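Local coordinates for anaerobically-induced outer membrane porin OprE (Pseudomonas aeruginosa, PDB 4FRX), which forms a beta-barrel in the outer membrane and probably acts as a porin of the OprD family that lets small solutes pass, at residues Y121-P126 and T142-Q147. Residues are numbered along the deposited sequence; the frame is centred on the assembly and turned at random.
Sequences YGTLQP and TFEGGQ. With C8E ((hydroxyethyloxy)tri(ethyloxy)octane), chain G.
Two neighbouring antiparallel strands of the outer-membrane beta-barrel meet here, with Gly122 at the corner where the first strand breaks. Gly122 and Gly145 pair through both backbone bonds, and Gly122 N to Gly145 O, at 2.9 Å, is nearly straight at 175°; the return bond, Gly145 N to Gly122 O, is also 2.9 Å long. Leu124 and Phe143 form the next hydrogen-bonded pair, with Leu124 N 2.8 Å from Phe143 O. Leu124 CD1 lies 3.5 Å from Gly145 C, over the glycine backbone, and reaches on to Gln147 CB. Past the Leu124–Phe143 pair, Pro126 CD packs 3.8 Å from Phe143 CD1, while Leu163 of the adjoining strand 156-167 touches both Leu124 and Phe143. The exposed Tyr121 ring has CD2 3.6 Å from C19 of a bound C8E detergent molecule. Across the strands, Glu144 folds back at chi2 (-67°), which carries its carboxylate over to Thr123. There Thr123 OG1 donates to the syn side of Glu144 OE1 at 3.0 Å, and one water donates to both Thr123 OG1 and, at 2.6 Å, Glu144 OE2.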
loop_
_atom_site.group_PDB
_atom_site.type_symbol
_atom_site.label_atom_id
_atom_site.label_comp_id
_atom_site.label_asym_id
_atom_site.label_seq_id
_atom_site.Cartn_x
_atom_site.Cartn_y
_atom_site.Cartn_z
ATOM N N TYR A 121 -7.159 7.299 -17.738
ATOM C CA TYR A 121 -7.297 8.687 -17.348
ATOM C C TYR A 121 -8.493 8.865 -16.399
ATOM O O TYR A 121 -9.626 8.663 -16.792
ATOM C CB TYR A 121 -7.486 9.519 -18.620
ATOM C CG TYR A 121 -7.413 11.007 -18.433
ATOM C CD1 TYR A 121 -6.191 11.644 -18.281
ATOM C CD2 TYR A 121 -8.562 11.783 -18.444
ATOM C CE1 TYR A 121 -6.114 13.014 -18.132
ATOM C CE2 TYR A 121 -8.499 13.156 -18.291
ATOM C CZ TYR A 121 -7.271 13.768 -18.136
ATOM O OH TYR A 121 -7.198 15.135 -17.985
ATOM N N GLY A 122 -8.230 9.253 -15.159
ATOM C CA GLY A 122 -9.254 9.289 -14.137
ATOM C C GLY A 122 -8.812 8.531 -12.896
ATOM O O GLY A 122 -7.710 8.729 -12.382
ATOM N N THR A 123 -9.673 7.654 -12.411
ATOM C CA THR A 123 -9.384 6.922 -11.191
ATOM C C THR A 123 -8.352 5.813 -11.413
ATOM O O THR A 123 -8.482 5.007 -12.333
ATOM C CB THR A 123 -10.676 6.366 -10.578
ATOM O OG1 THR A 123 -11.614 7.440 -10.436
ATOM C CG2 THR A 123 -10.399 5.743 -9.207
ATOM N N LEU A 124 -7.330 5.793 -10.558
ATOM C CA LEU A 124 -6.228 4.835 -10.661
ATOM C C LEU A 124 -5.985 4.210 -9.293
ATOM O O LEU A 124 -6.184 4.855 -8.267
ATOM C CB LEU A 124 -4.951 5.554 -11.127
ATOM C CG LEU A 124 -4.994 6.255 -12.492
ATOM C CD1 LEU A 124 -3.792 7.169 -12.723
ATOM C CD2 LEU A 124 -5.120 5.213 -13.611
ATOM N N GLN A 125 -5.523 2.964 -9.282
ATOM C CA GLN A 125 -5.151 2.274 -8.045
ATOM C C GLN A 125 -3.861 1.502 -8.264
ATOM O O GLN A 125 -3.884 0.284 -8.383
ATOM C CB GLN A 125 -6.258 1.300 -7.623
ATOM C CG GLN A 125 -7.516 2.005 -7.096
ATOM C CD GLN A 125 -8.578 1.027 -6.640
ATOM O OE1 GLN A 125 -9.119 0.281 -7.442
ATOM N NE2 GLN A 125 -8.874 1.025 -5.348
ATOM N N PRO A 126 -2.723 2.213 -8.323
ATOM C CA PRO A 126 -1.457 1.541 -8.635
ATOM C C PRO A 126 -0.981 0.633 -7.492
ATOM O O PRO A 126 -1.294 0.888 -6.340
ATOM C CB PRO A 126 -0.474 2.705 -8.831
ATOM C CG PRO A 126 -1.345 3.941 -9.027
ATOM C CD PRO A 126 -2.582 3.676 -8.228
ATOM N N THR A 142 -8.137 5.532 -3.502
ATOM C CA THR A 142 -7.993 5.696 -4.939
ATOM C C THR A 142 -7.184 6.955 -5.236
ATOM O O THR A 142 -7.107 7.865 -4.411
ATOM C CB THR A 142 -9.365 5.777 -5.666
ATOM O OG1 THR A 142 -10.066 6.961 -5.265
ATOM C CG2 THR A 142 -10.226 4.538 -5.357
ATOM N N PHE A 143 -6.595 7.015 -6.423
ATOM C CA PHE A 143 -5.854 8.208 -6.848
ATOM C C PHE A 143 -6.534 8.724 -8.105
ATOM O O PHE A 143 -7.274 7.989 -8.756
ATOM C CB PHE A 143 -4.403 7.874 -7.192
ATOM C CG PHE A 143 -3.566 7.492 -6.017
ATOM C CD1 PHE A 143 -3.514 6.174 -5.583
ATOM C CD2 PHE A 143 -2.819 8.446 -5.343
ATOM C CE1 PHE A 143 -2.726 5.820 -4.491
ATOM C CE2 PHE A 143 -2.037 8.093 -4.259
ATOM C CZ PHE A 143 -2.001 6.787 -3.827
ATOM N N GLU A 144 -6.278 9.981 -8.454
ATOM C CA GLU A 144 -6.713 10.490 -9.749
ATOM C C GLU A 144 -5.494 10.877 -10.564
ATOM O O GLU A 144 -4.593 11.531 -10.052
ATOM C CB GLU A 144 -7.614 11.720 -9.585
ATOM C CG GLU A 144 -8.888 11.489 -8.778
ATOM C CD GLU A 144 -9.861 10.552 -9.469
ATOM O OE1 GLU A 144 -10.356 9.613 -8.802
ATOM O OE2 GLU A 144 -10.137 10.761 -10.674
ATOM N N GLY A 145 -5.467 10.511 -11.837
ATOM C CA GLY A 145 -4.335 10.891 -12.668
ATOM C C GLY A 145 -4.398 10.305 -14.060
ATOM O O GLY A 145 -5.467 9.924 -14.535
ATOM N N GLY A 146 -3.244 10.228 -14.718
ATOM C CA GLY A 146 -3.156 9.645 -16.049
ATOM C C GLY A 146 -2.016 8.645 -16.026
ATOM O O GLY A 146 -1.020 8.881 -15.355
ATOM N N GLN A 147 -2.147 7.545 -16.762
ATOM C CA GLN A 147 -1.148 6.473 -16.717
ATOM C C GLN A 147 -1.107 5.653 -18.006
ATOM O O GLN A 147 -2.147 5.316 -18.565
ATOM C CB GLN A 147 -1.462 5.544 -15.530
ATOM C CG GLN A 147 -0.551 4.357 -15.404
ATOM C CD GLN A 147 -0.978 3.415 -14.291
ATOM O OE1 GLN A 147 -0.528 3.547 -13.155
ATOM N NE2 GLN A 147 -1.809 2.435 -14.624
HETATM C C1 C8E G . -19.619 0.753 -28.691
HETATM C C2 C8E G . -20.115 2.154 -28.356
HETATM C C3 C8E G . -19.657 2.591 -26.969
HETATM C C4 C8E G . -19.456 4.100 -26.923
HETATM C C6 C8E G . -16.820 5.004 -24.766
HETATM C C7 C8E G . -15.401 5.521 -24.957
HETATM C C8 C8E G . -14.785 6.020 -23.655
HETATM O O9 C8E G . -14.625 7.422 -23.700
HETATM C C10 C8E G . -14.048 7.911 -22.514
HETATM C C11 C8E G . -14.678 9.244 -22.134
HETATM O O12 C8E G . -15.954 8.984 -21.591
HETATM C C13 C8E G . -15.925 8.639 -20.219
HETATM C C14 C8E G . -15.191 9.696 -19.398
HETATM O O15 C8E G . -14.806 9.125 -18.166
HETATM C C16 C8E G . -14.405 10.087 -17.223
HETATM C C17 C8E G . -12.886 10.202 -17.247
HETATM O O18 C8E G . -12.487 11.223 -16.364
HETATM C C19 C8E G . -11.814 12.259 -17.042
HETATM O O HOH W 1 -12.246 10.184 -12.083
#